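PDB 5X3I: 1,3-alpha-isomaltosidase from Kribbella flavida DSM 17836, which hydrolyses the alpha-1,3-glucosidic linkages of cyclobis-(1-6)-alpha-nigerosyl, a cyclic tetrasaccharide made from starch, to give isomaltose inside the cell. Local coordinates for residues R40-P45 against E49-G54; E209-Q214 against A567-P572; L313-M318 against K376-E381; G417-V420 against T426-R429; A582-A587 against E724-Y729. The protein carries 1 engineered substitution. One frame throughout, in Å; residues are numbered along the deposited sequence.

Interaction 1: R40-P45 against E49-G54; sequences RVPVLP and EPVLLG
V41 and L52 form a hydrogen-bonded antiparallel pair, V41 N donating a hydrogen bond to L52 O at 2.8 Å in a nearly straight line (174°) and L52 N answering to V41 O at 2.7 Å. One residue along, R40 faces L53 as a non-hydrogen-bonded pair with CA atoms 4.8 Å apart. These two pairs are the stem of a beta hairpin, and a cis peptide bond before P42 turns the chain out of it at once. Proline suits that place because it accepts the cis form far more readily than other residues.

V51 fills the inside of the turn. Its CG2 methyl sits 3.4 Å from R40 CG and touches P45 CG at 3.9 Å, while also resting against the carbonyl oxygens of V41 and P42. A compact branched residue can meet all of these at once. R40 lies alongside L53 with its aliphatic part, then bends at chi3 (78°) and curls back over its own segment. NE at 3.0 Å and NH2 at 3.1 Å both grip V43 O side-on, the oxygen lying in the guanidinium plane, so the loop is tied to the strand that precedes it. NH1 goes to Y121 OH. E49 OE2 lies against P45 CA and accepts from L46 N.

Strand 52-56 is the middle of a three-stranded sheet, between 40-41 and 107-111. V41 and L52 project from one face, with L52 touching Q111; on the other, R40 packs on V139 and L53 on C65 and W67, which belong to strands of a second sheet.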
# COMPACT_ATOMS: atom_id res chain seq x y z
N ARG A 40 22.38 15.82 6.68
CA ARG A 40 23.48 15.78 5.73
C ARG A 40 22.98 15.25 4.39
O ARG A 40 22.40 14.16 4.33
CB ARG A 40 24.61 14.92 6.28
CG ARG A 40 25.77 14.73 5.35
CD ARG A 40 26.92 14.09 6.05
NE ARG A 40 26.77 12.65 6.22
CZ ARG A 40 26.95 12.01 7.38
NH1 ARG A 40 27.27 12.69 8.47
NH2 ARG A 40 26.80 10.70 7.44
N VAL A 41 23.13 16.05 3.34
CA VAL A 41 22.69 15.66 2.00
C VAL A 41 23.83 15.60 0.98
O VAL A 41 24.46 16.61 0.70
CB VAL A 41 21.64 16.63 1.46
CG1 VAL A 41 21.11 16.13 0.13
CG2 VAL A 41 20.51 16.79 2.46
N PRO A 42 24.10 14.41 0.42
CA PRO A 42 23.52 13.12 0.77
C PRO A 42 24.10 12.61 2.07
O PRO A 42 25.13 13.12 2.52
CB PRO A 42 23.93 12.22 -0.40
CG PRO A 42 25.18 12.83 -0.90
CD PRO A 42 25.00 14.30 -0.74
N VAL A 43 23.44 11.64 2.67
CA VAL A 43 23.92 11.06 3.90
C VAL A 43 25.23 10.31 3.64
O VAL A 43 26.15 10.37 4.44
CB VAL A 43 22.88 10.11 4.52
CG1 VAL A 43 23.40 9.53 5.81
CG2 VAL A 43 21.58 10.85 4.75
N LEU A 44 25.30 9.63 2.50
CA LEU A 44 26.50 8.91 2.10
C LEU A 44 27.02 9.43 0.76
O LEU A 44 26.69 8.90 -0.29
CB LEU A 44 26.23 7.40 2.01
CG LEU A 44 27.40 6.50 1.63
CD1 LEU A 44 28.49 6.57 2.67
CD2 LEU A 44 26.92 5.06 1.46
N PRO A 45 27.85 10.47 0.79
CA PRO A 45 28.36 11.07 -0.45
C PRO A 45 29.40 10.18 -1.11
O PRO A 45 30.12 9.47 -0.42
CB PRO A 45 29.00 12.38 0.02
CG PRO A 45 28.60 12.54 1.45
CD PRO A 45 28.36 11.17 1.98
N GLU A 49 32.28 14.04 -4.30
CA GLU A 49 31.05 14.81 -4.20
C GLU A 49 31.12 15.78 -3.05
O GLU A 49 31.65 15.46 -1.99
CB GLU A 49 29.84 13.89 -4.00
CG GLU A 49 29.33 13.20 -5.25
CD GLU A 49 28.00 12.49 -5.01
OE1 GLU A 49 27.26 12.30 -5.99
OE2 GLU A 49 27.71 12.13 -3.85
N PRO A 50 30.59 16.99 -3.25
CA PRO A 50 30.40 17.91 -2.13
C PRO A 50 29.25 17.42 -1.27
O PRO A 50 28.48 16.56 -1.70
CB PRO A 50 30.05 19.23 -2.82
CG PRO A 50 29.39 18.80 -4.09
CD PRO A 50 30.09 17.55 -4.52
N VAL A 51 29.14 17.92 -0.05
CA VAL A 51 28.01 17.55 0.78
C VAL A 51 27.34 18.80 1.34
O VAL A 51 27.99 19.79 1.67
CB VAL A 51 28.43 16.60 1.92
CG1 VAL A 51 29.27 17.31 2.94
CG2 VAL A 51 27.22 16.02 2.57
N LEU A 52 26.01 18.76 1.40
CA LEU A 52 25.26 19.86 1.97
C LEU A 52 24.96 19.55 3.43
O LEU A 52 24.45 18.48 3.75
CB LEU A 52 23.98 20.10 1.18
CG LEU A 52 23.20 21.37 1.49
CD1 LEU A 52 24.08 22.60 1.29
CD2 LEU A 52 21.98 21.45 0.60
N LEU A 53 25.30 20.48 4.31
CA LEU A 53 25.03 20.31 5.73
C LEU A 53 23.93 21.26 6.17
O LEU A 53 24.11 22.47 6.14
CB LEU A 53 26.29 20.54 6.55
CG LEU A 53 27.49 19.63 6.25
CD1 LEU A 53 28.71 20.09 7.04
CD2 LEU A 53 27.16 18.19 6.57
N GLY A 54 22.78 20.71 6.55
CA GLY A 54 21.74 21.51 7.15
C GLY A 54 21.79 21.47 8.67
O GLY A 54 22.27 20.51 9.26

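Interaction 2: E209-Q214 against A567-P572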
# COMPACT_ATOMS: atom_id res chain seq x y z
N GLU A 209 3.91 5.79 2.26
CA GLU A 209 2.58 6.30 2.04
C GLU A 209 2.69 7.57 1.22
O GLU A 209 3.04 8.62 1.72
CB GLU A 209 1.86 6.62 3.36
CG GLU A 209 0.52 7.31 3.09
CD GLU A 209 -0.08 8.05 4.28
OE1 GLU A 209 0.49 8.07 5.38
OE2 GLU A 209 -1.17 8.62 4.10
N GLN A 210 2.29 7.46 -0.03
CA GLN A 210 2.21 8.60 -0.92
C GLN A 210 0.74 8.97 -0.99
O GLN A 210 -0.07 8.18 -1.46
CB GLN A 210 2.77 8.25 -2.29
CG GLN A 210 2.44 9.25 -3.38
CD GLN A 210 2.89 10.66 -3.04
OE1 GLN A 210 4.03 10.87 -2.63
NE2 GLN A 210 1.99 11.61 -3.18
N TYR A 211 0.36 10.14 -0.52
CA TYR A 211 -1.04 10.51 -0.44
C TYR A 211 -1.55 11.04 -1.76
O TYR A 211 -1.38 12.16 -2.08
CB TYR A 211 -1.25 11.52 0.66
CG TYR A 211 -2.64 12.10 0.74
CD1 TYR A 211 -3.74 11.31 0.95
CD2 TYR A 211 -2.84 13.43 0.57
CE1 TYR A 211 -5.00 11.85 1.01
CE2 TYR A 211 -4.08 13.98 0.61
CZ TYR A 211 -5.16 13.19 0.84
OH TYR A 211 -6.35 13.77 0.89
N LYS A 212 -2.12 10.14 -2.55
CA LYS A 212 -2.66 10.39 -3.87
C LYS A 212 -1.56 10.51 -4.94
O LYS A 212 -0.42 10.61 -4.62
CB LYS A 212 -3.61 11.59 -3.88
CG LYS A 212 -4.59 11.63 -2.72
CD LYS A 212 -5.77 12.52 -3.00
CE LYS A 212 -5.41 13.95 -2.72
NZ LYS A 212 -6.53 14.85 -2.95
N ALA A 213 -1.92 10.54 -6.20
CA ALA A 213 -0.96 10.76 -7.27
C ALA A 213 0.17 9.73 -7.23
O ALA A 213 1.30 10.05 -7.45
CB ALA A 213 -0.37 12.15 -7.18
N GLN A 214 -0.14 8.50 -6.89
CA GLN A 214 0.90 7.46 -6.78
C GLN A 214 1.59 7.22 -8.12
O GLN A 214 2.81 7.06 -8.18
CB GLN A 214 0.36 6.12 -6.26
CG GLN A 214 -0.10 6.11 -4.80
CD GLN A 214 -1.53 6.54 -4.68
OE1 GLN A 214 -2.22 6.67 -5.68
NE2 GLN A 214 -1.99 6.76 -3.45
N ALA A 567 -13.84 5.15 -8.54
CA ALA A 567 -13.95 6.57 -8.89
C ALA A 567 -13.40 7.53 -7.82
O ALA A 567 -13.74 8.71 -7.84
CB ALA A 567 -15.41 6.92 -9.20
N GLY A 568 -12.55 7.05 -6.92
CA GLY A 568 -11.77 7.86 -6.01
C GLY A 568 -12.49 8.28 -4.73
O GLY A 568 -13.71 8.53 -4.77
N PHE A 569 -11.78 8.40 -3.61
CA PHE A 569 -12.45 8.87 -2.40
C PHE A 569 -12.25 10.34 -2.02
O PHE A 569 -12.92 10.84 -1.14
CB PHE A 569 -12.04 7.95 -1.21
CG PHE A 569 -10.82 8.40 -0.42
CD1 PHE A 569 -10.77 8.18 0.95
CD2 PHE A 569 -9.71 8.97 -1.03
CE1 PHE A 569 -9.67 8.57 1.72
CE2 PHE A 569 -8.61 9.36 -0.28
CZ PHE A 569 -8.58 9.16 1.10
N SER A 570 -11.37 11.05 -2.74
CA SER A 570 -10.90 12.34 -2.25
C SER A 570 -11.39 13.48 -3.13
O SER A 570 -11.46 13.33 -4.33
CB SER A 570 -9.37 12.38 -2.16
OG SER A 570 -8.92 13.59 -1.57
N GLY A 571 -11.70 14.60 -2.51
CA GLY A 571 -12.16 15.78 -3.23
C GLY A 571 -13.65 15.76 -3.53
O GLY A 571 -14.38 14.94 -2.98
N PRO A 572 -14.11 16.68 -4.39
CA PRO A 572 -15.52 16.75 -4.75
C PRO A 572 -16.04 15.42 -5.30
O PRO A 572 -15.27 14.65 -5.86
CB PRO A 572 -15.56 17.83 -5.84
CG PRO A 572 -14.37 18.69 -5.55
CD PRO A 572 -13.32 17.75 -5.03
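The rings of Y211 and F569 meet edge to edge, Y211 CE1 lying 4.5 Å from F569 CZ, each atom close to the plane of the other ring. One face of Y211 is taken by its neighbour K212, whose CG stands 3.7 Å above the ring centre. F569 belongs to the loop that follows the seventh strand, 562-565, of the TIM barrel, at the end of the barrel where the active site lies. Y211 comes from a loop of the galactose mutarotase-like domain, so the contact joins two domains beside the catalytic pocket. The nearest side-chain atoms of F569 and D536, the inferred proton donor, are about 3 Å apart, and the F569 ring also meets H595.

Beside the rings the contact is polar. S570 and Y211 both send their hydroxyls to the carboxylate of E597, and K212 forms a salt bridge with D538. A long, flexible lysine suits this spot: it passes across the tyrosine face and bends at chi3 (-82°) before reaching the serine and the acid. Buried S570 is small enough to sit among these groups; its chi1 of -174° turns OG toward the lysine, and K212 NZ donates to that oxygen at 3.0 Å.

Interaction 3: L313-M318 against K376-E381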
# COMPACT_ATOMS: atom_id res chain seq x y z
N LEU A 313 -26.12 6.84 11.58
CA LEU A 313 -25.68 7.05 10.20
C LEU A 313 -25.42 5.74 9.45
O LEU A 313 -25.87 5.58 8.31
CB LEU A 313 -24.43 7.93 10.17
CG LEU A 313 -24.69 9.42 10.39
CD1 LEU A 313 -23.41 10.17 10.73
CD2 LEU A 313 -25.35 10.04 9.17
N VAL A 314 -24.71 4.80 10.07
CA VAL A 314 -24.44 3.53 9.43
C VAL A 314 -25.76 2.84 9.11
O VAL A 314 -25.97 2.38 8.00
CB VAL A 314 -23.58 2.60 10.30
CG1 VAL A 314 -23.58 1.21 9.71
CG2 VAL A 314 -22.15 3.13 10.43
N THR A 315 -26.68 2.81 10.07
CA THR A 315 -27.95 2.15 9.81
C THR A 315 -28.74 2.92 8.73
O THR A 315 -29.34 2.29 7.88
CB THR A 315 -28.79 1.96 11.12
OG1 THR A 315 -29.10 3.22 11.71
CG2 THR A 315 -28.02 1.13 12.12
N ALA A 316 -28.66 4.25 8.71
CA ALA A 316 -29.36 5.02 7.67
C ALA A 316 -28.84 4.71 6.27
O ALA A 316 -29.63 4.48 5.35
CB ALA A 316 -29.25 6.51 7.93
N ARG A 317 -27.52 4.70 6.11
CA ARG A 317 -26.90 4.44 4.81
C ARG A 317 -27.22 3.01 4.32
O ARG A 317 -27.50 2.81 3.15
CB ARG A 317 -25.37 4.65 4.88
CG ARG A 317 -24.92 6.10 5.19
CD ARG A 317 -25.26 7.12 4.08
NE ARG A 317 -24.90 8.47 4.51
CZ ARG A 317 -25.70 9.29 5.17
NH1 ARG A 317 -26.94 8.91 5.47
NH2 ARG A 317 -25.28 10.49 5.54
N MET A 318 -27.18 2.04 5.22
CA MET A 318 -27.49 0.66 4.83
C MET A 318 -28.99 0.50 4.55
O MET A 318 -29.37 -0.24 3.66
CB MET A 318 -27.03 -0.33 5.91
CG MET A 318 -25.51 -0.42 6.09
SD MET A 318 -24.61 -0.86 4.58
CE MET A 318 -24.11 0.75 3.99
N LYS A 376 -24.11 -4.09 19.24
CA LYS A 376 -24.45 -5.49 18.99
C LYS A 376 -25.76 -5.61 18.21
O LYS A 376 -25.87 -6.41 17.29
CB LYS A 376 -24.53 -6.29 20.29
CG LYS A 376 -25.01 -7.73 20.08
CD LYS A 376 -24.89 -8.60 21.34
CE LYS A 376 -25.73 -9.89 21.22
NZ LYS A 376 -25.46 -10.65 19.95
N ALA A 377 -26.76 -4.81 18.57
CA ALA A 377 -28.03 -4.83 17.86
C ALA A 377 -27.84 -4.39 16.41
O ALA A 377 -28.43 -4.97 15.51
CB ALA A 377 -29.06 -3.94 18.56
N MET A 378 -27.03 -3.36 16.19
CA MET A 378 -26.75 -2.90 14.84
C MET A 378 -26.13 -4.03 14.01
O MET A 378 -26.57 -4.32 12.90
CB MET A 378 -25.81 -1.69 14.85
CG MET A 378 -25.41 -1.23 13.45
SD MET A 378 -24.07 -0.01 13.44
CE MET A 378 -22.77 -0.92 14.23
N ILE A 379 -25.12 -4.68 14.57
CA ILE A 379 -24.39 -5.72 13.85
C ILE A 379 -25.27 -6.95 13.64
O ILE A 379 -25.23 -7.56 12.59
CB ILE A 379 -23.09 -6.11 14.59
CG1 ILE A 379 -22.11 -4.93 14.60
CG2 ILE A 379 -22.43 -7.32 13.96
CD1 ILE A 379 -20.93 -5.13 15.52
N ASP A 380 -26.07 -7.30 14.64
CA ASP A 380 -26.98 -8.43 14.49
C ASP A 380 -27.95 -8.18 13.34
O ASP A 380 -28.18 -9.06 12.53
CB ASP A 380 -27.72 -8.71 15.80
CG ASP A 380 -26.81 -9.29 16.88
OD1 ASP A 380 -25.65 -9.63 16.57
OD2 ASP A 380 -27.26 -9.42 18.03
N GLU A 381 -28.49 -6.97 13.25
CA GLU A 381 -29.41 -6.66 12.15
C GLU A 381 -28.71 -6.72 10.80
O GLU A 381 -29.26 -7.29 9.86
CB GLU A 381 -30.06 -5.29 12.33
CG GLU A 381 -30.94 -4.86 11.13
CD GLU A 381 -32.14 -5.81 10.86
OE1 GLU A 381 -32.54 -6.57 11.75
OE2 GLU A 381 -32.68 -5.77 9.74
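Helices 311-323 and 375-384 are neighbours in the outer ring of the TIM barrel, following its first and second strands, and they meet where M378 reaches across to V314 and T315. The closest pair of CA atoms, T315 and M378, is 7.2 Å apart, near enough for one long side chain to fill the gap.

M378 sets out with CG anti to its backbone N (chi1 176°), continues extended through chi2, and bends only at chi3. Two of its atoms do the touching. CG packs against the methyl CG2 of T315 at 3.8 Å, and SD comes up to V314 CG1 at 4.0 Å and V314 CB at 4.1 Å, the two side chains crossing at about a right angle. T315 can present a methyl because its chi1 of 61° directs OG1 back into its own helix, to the carbonyl oxygen of Q311, with that of Q312 also in range. V314 and M378 also lie on W372 and on I333 of strand 330-333, which places the contact over the barrel wall.

Everything that crosses between the two segments is therefore carbon and sulfur. Dispersion forces have little directional demand, and the polarisable, unbranched methionine can adjust its torsions to fit a branched valine on one side. Threonine suits the more open flank, since its hydroxyl is satisfied by its own helix while its methyl serves the interface.

Interaction 4: G417-V420 against T426-R429; sequences GHAV and TAYR
V420 O is gripped from two directions: Y428 N donates to it at 2.8 Å with an angle of 163°, and a water lies 2.9 Å away. The same water is 2.8 Å from Y428 O, so it bridges the two backbones beside their direct bond. Together they close a small loop within the long excursion of the TIM-barrel domain between helix 404-415 and helix 446-454. Neither segment is a regular strand; one direct backbone bond, with a water beside it, joins them.

Small apolar groups pack beside it. A419 and A427 meet through their CB methyls at 4.0 Å; alanine suits this place because its single methyl lets the backbones come close, with the CA atoms of A419 and A427 6.0 Å apart. V420 touches Y428 CB with its CG1, and also packs on Y483.

The tyrosine ring points away from this join. With CG anti to its backbone N (chi1 174°), it runs away from V420, and OH bonds to H475 O and W477 N, in the segment just after E474, probably an active-site residue. Near the root of that ring, Y428 CB lies 3.4 Å from V420 O.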
# COMPACT_ATOMS: atom_id res chain seq x y z
N GLY A 417 7.81 -3.70 26.98
CA GLY A 417 8.55 -3.95 25.75
C GLY A 417 7.71 -4.29 24.53
O GLY A 417 8.10 -5.13 23.74
N HIS A 418 6.55 -3.65 24.39
CA HIS A 418 5.67 -3.89 23.25
C HIS A 418 5.85 -2.87 22.12
O HIS A 418 5.16 -2.94 21.12
CB HIS A 418 4.21 -3.90 23.69
CG HIS A 418 3.85 -5.03 24.59
ND1 HIS A 418 4.11 -6.35 24.28
CD2 HIS A 418 3.23 -5.05 25.80
CE1 HIS A 418 3.68 -7.13 25.26
NE2 HIS A 418 3.15 -6.36 26.19
N ALA A 419 6.74 -1.90 22.32
CA ALA A 419 6.92 -0.83 21.34
C ALA A 419 8.18 -1.02 20.50
O ALA A 419 9.22 -1.44 21.00
CB ALA A 419 6.97 0.52 22.04
N VAL A 420 8.07 -0.69 19.22
CA VAL A 420 9.23 -0.61 18.34
C VAL A 420 10.19 0.42 18.92
O VAL A 420 9.76 1.48 19.38
CB VAL A 420 8.84 -0.24 16.90
CG1 VAL A 420 10.08 -0.03 16.03
CG2 VAL A 420 7.93 -1.30 16.29
N THR A 426 14.97 4.01 23.58
CA THR A 426 13.68 4.69 23.78
C THR A 426 12.68 4.22 22.72
O THR A 426 13.08 3.70 21.68
CB THR A 426 13.81 6.22 23.70
OG1 THR A 426 14.18 6.61 22.37
CG2 THR A 426 14.85 6.75 24.71
N ALA A 427 11.39 4.41 22.97
CA ALA A 427 10.37 3.98 22.03
C ALA A 427 10.32 4.88 20.81
O ALA A 427 10.39 6.10 20.93
CB ALA A 427 9.00 3.93 22.70
N TYR A 428 10.21 4.28 19.64
CA TYR A 428 10.03 5.04 18.41
C TYR A 428 8.75 5.85 18.44
O TYR A 428 7.72 5.36 18.87
CB TYR A 428 10.02 4.10 17.20
CG TYR A 428 9.70 4.80 15.91
CD1 TYR A 428 10.63 5.63 15.30
CD2 TYR A 428 8.46 4.63 15.29
CE1 TYR A 428 10.35 6.26 14.12
CE2 TYR A 428 8.17 5.27 14.11
CZ TYR A 428 9.12 6.08 13.53
OH TYR A 428 8.83 6.72 12.35
N ARG A 429 8.79 7.08 17.97
CA ARG A 429 7.65 7.93 17.83
C ARG A 429 7.33 8.29 16.39
O ARG A 429 8.16 8.71 15.65
CB ARG A 429 7.82 9.21 18.61
CG ARG A 429 8.42 9.07 19.97
CD ARG A 429 7.51 8.45 20.97
NE ARG A 429 6.48 9.37 21.41
CZ ARG A 429 6.57 10.10 22.50
NH1 ARG A 429 7.65 10.04 23.21
NH2 ARG A 429 5.60 10.90 22.87
O HOH W 1 7.08 2.63 19.13

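Interaction 5: A582-A587 against E724-Y729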
# COMPACT_ATOMS: atom_id res chain seq x y z
N ALA A 582 -16.28 3.77 -13.72
CA ALA A 582 -15.54 3.12 -12.65
C ALA A 582 -16.34 1.96 -12.08
O ALA A 582 -15.82 0.86 -11.93
CB ALA A 582 -15.21 4.11 -11.55
N ALA A 583 -17.61 2.21 -11.77
CA ALA A 583 -18.47 1.19 -11.17
C ALA A 583 -18.59 -0.03 -12.07
O ALA A 583 -18.50 -1.15 -11.60
CB ALA A 583 -19.84 1.77 -10.86
N ALA A 584 -18.77 0.20 -13.37
CA ALA A 584 -18.95 -0.90 -14.31
C ALA A 584 -17.71 -1.79 -14.39
O ALA A 584 -17.82 -3.01 -14.33
CB ALA A 584 -19.31 -0.39 -15.68
N ALA A 585 -16.53 -1.18 -14.51
CA ALA A 585 -15.30 -1.94 -14.57
C ALA A 585 -15.05 -2.67 -13.25
O ALA A 585 -14.58 -3.79 -13.24
CB ALA A 585 -14.10 -1.03 -14.91
N SER A 586 -15.38 -2.01 -12.15
CA SER A 586 -15.09 -2.57 -10.83
C SER A 586 -15.92 -3.82 -10.52
O SER A 586 -15.47 -4.71 -9.80
CB SER A 586 -15.31 -1.52 -9.75
OG SER A 586 -14.40 -0.45 -9.91
N ALA A 587 -17.12 -3.88 -11.08
CA ALA A 587 -17.97 -5.07 -10.98
C ALA A 587 -17.28 -6.32 -11.56
O ALA A 587 -17.65 -7.45 -11.29
CB ALA A 587 -19.30 -4.82 -11.68
N GLU A 724 -24.30 1.84 -19.74
CA GLU A 724 -24.69 0.57 -19.14
C GLU A 724 -23.79 -0.57 -19.60
O GLU A 724 -23.99 -1.71 -19.20
CB GLU A 724 -26.15 0.24 -19.45
CG GLU A 724 -26.44 -0.09 -20.89
CD GLU A 724 -27.02 1.09 -21.66
OE1 GLU A 724 -27.62 0.85 -22.72
OE2 GLU A 724 -26.87 2.25 -21.20
N VAL A 725 -22.81 -0.26 -20.43
CA VAL A 725 -21.94 -1.29 -20.99
C VAL A 725 -20.46 -1.03 -20.72
O VAL A 725 -19.99 0.10 -20.84
CB VAL A 725 -22.17 -1.41 -22.52
CG1 VAL A 725 -20.98 -2.07 -23.22
CG2 VAL A 725 -23.45 -2.17 -22.82
N VAL A 726 -19.75 -2.07 -20.30
CA VAL A 726 -18.30 -2.08 -20.40
C VAL A 726 -18.01 -3.32 -21.22
O VAL A 726 -18.64 -4.35 -21.01
CB VAL A 726 -17.59 -2.15 -19.02
CG1 VAL A 726 -18.15 -3.28 -18.14
CG2 VAL A 726 -16.09 -2.34 -19.18
N PRO A 727 -17.07 -3.23 -22.17
CA PRO A 727 -16.85 -4.39 -23.03
C PRO A 727 -16.33 -5.58 -22.26
O PRO A 727 -15.35 -5.47 -21.54
CB PRO A 727 -15.82 -3.89 -24.06
CG PRO A 727 -16.06 -2.42 -24.12
CD PRO A 727 -16.41 -2.02 -22.71
N VAL A 728 -17.00 -6.71 -22.43
CA VAL A 728 -16.67 -7.96 -21.77
C VAL A 728 -16.91 -9.09 -22.75
O VAL A 728 -17.93 -9.11 -23.43
CB VAL A 728 -17.52 -8.19 -20.50
CG1 VAL A 728 -17.29 -9.59 -19.94
CG2 VAL A 728 -17.25 -7.14 -19.45
N TYR A 729 -15.99 -10.02 -22.82
CA TYR A 729 -16.09 -11.11 -23.76
C TYR A 729 -15.82 -12.42 -23.06
O TYR A 729 -14.97 -12.50 -22.19
CB TYR A 729 -15.12 -10.91 -24.94
CG TYR A 729 -15.42 -9.64 -25.71
CD1 TYR A 729 -16.29 -9.66 -26.79
CD2 TYR A 729 -14.85 -8.44 -25.34
CE1 TYR A 729 -16.58 -8.51 -27.48
CE2 TYR A 729 -15.14 -7.28 -26.04
CZ TYR A 729 -16.00 -7.32 -27.10
OH TYR A 729 -16.29 -6.18 -27.79
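V726 turns a methyl toward A584 through a chi1 of 50°, which sets CG1 in the crowded position between its own backbone N and carbonyl carbon and leaves CG2 anti to the N. CB of V726 already points toward helix 576-586, and this torsion then puts CG1 in front. It lies 4.0 Å from A584 CB and 3.8 Å from A584 O, while V726 CB is 4.1 Å from A584 CB. The methyl thus rests over the side of the helix, in touch with both a side chain and a backbone oxygen, and reaches A585 N more distantly.

The helix is the one that follows the seventh strand of the TIM barrel; V726 comes just before strand 728-731 of the C-terminal beta domain, so the contact joins these two domains. A584 also touches F629 of helix 622-650, and A585 touches P685. Alanine suits such a face because it lets the chains come close, with CA atoms of A584 and V726 only 6.2 Å apart. Toward the barrel, S586 turns its hydroxyl back into its helix: OG donates to A582 O at 2.8 Å from above the carbonyl plane, and the same oxygen takes the regular helical bond from S586 N at 2.9 Å. W564 NE1 is a further partner of OG.

The contact itself is van der Waals packing of methyl on methyl, with the same CG1 also against a backbone oxygen to which it makes no hydrogen bond. V726 O is taken by W707 NE1, away from the helix, so that shape and exclusion of water, not directional bonds, hold valine against alanine.

Interactions 3, 4 and 5 are buried, whereas interactions 1 and 2 are partly open. Backbone bonds dominate interactions 1 and 4, which close short loops local in sequence; interaction 1 is regular hairpin pairing in the N-terminal domain and interaction 4 a single bond with a water in a barrel excursion. Interactions 3 and 5 are apolar contacts of outer barrel helices, the first with another helix, the second with the C-terminal domain. Interaction 2, a polar junction of domains, lies nearest the inferred proton donor. It touches interaction 5, A567 N meeting A582 CB at 3.5 Å, while interactions 1 and 3 stand on opposite sides of the chain's centre, with centres about 56 Å apart.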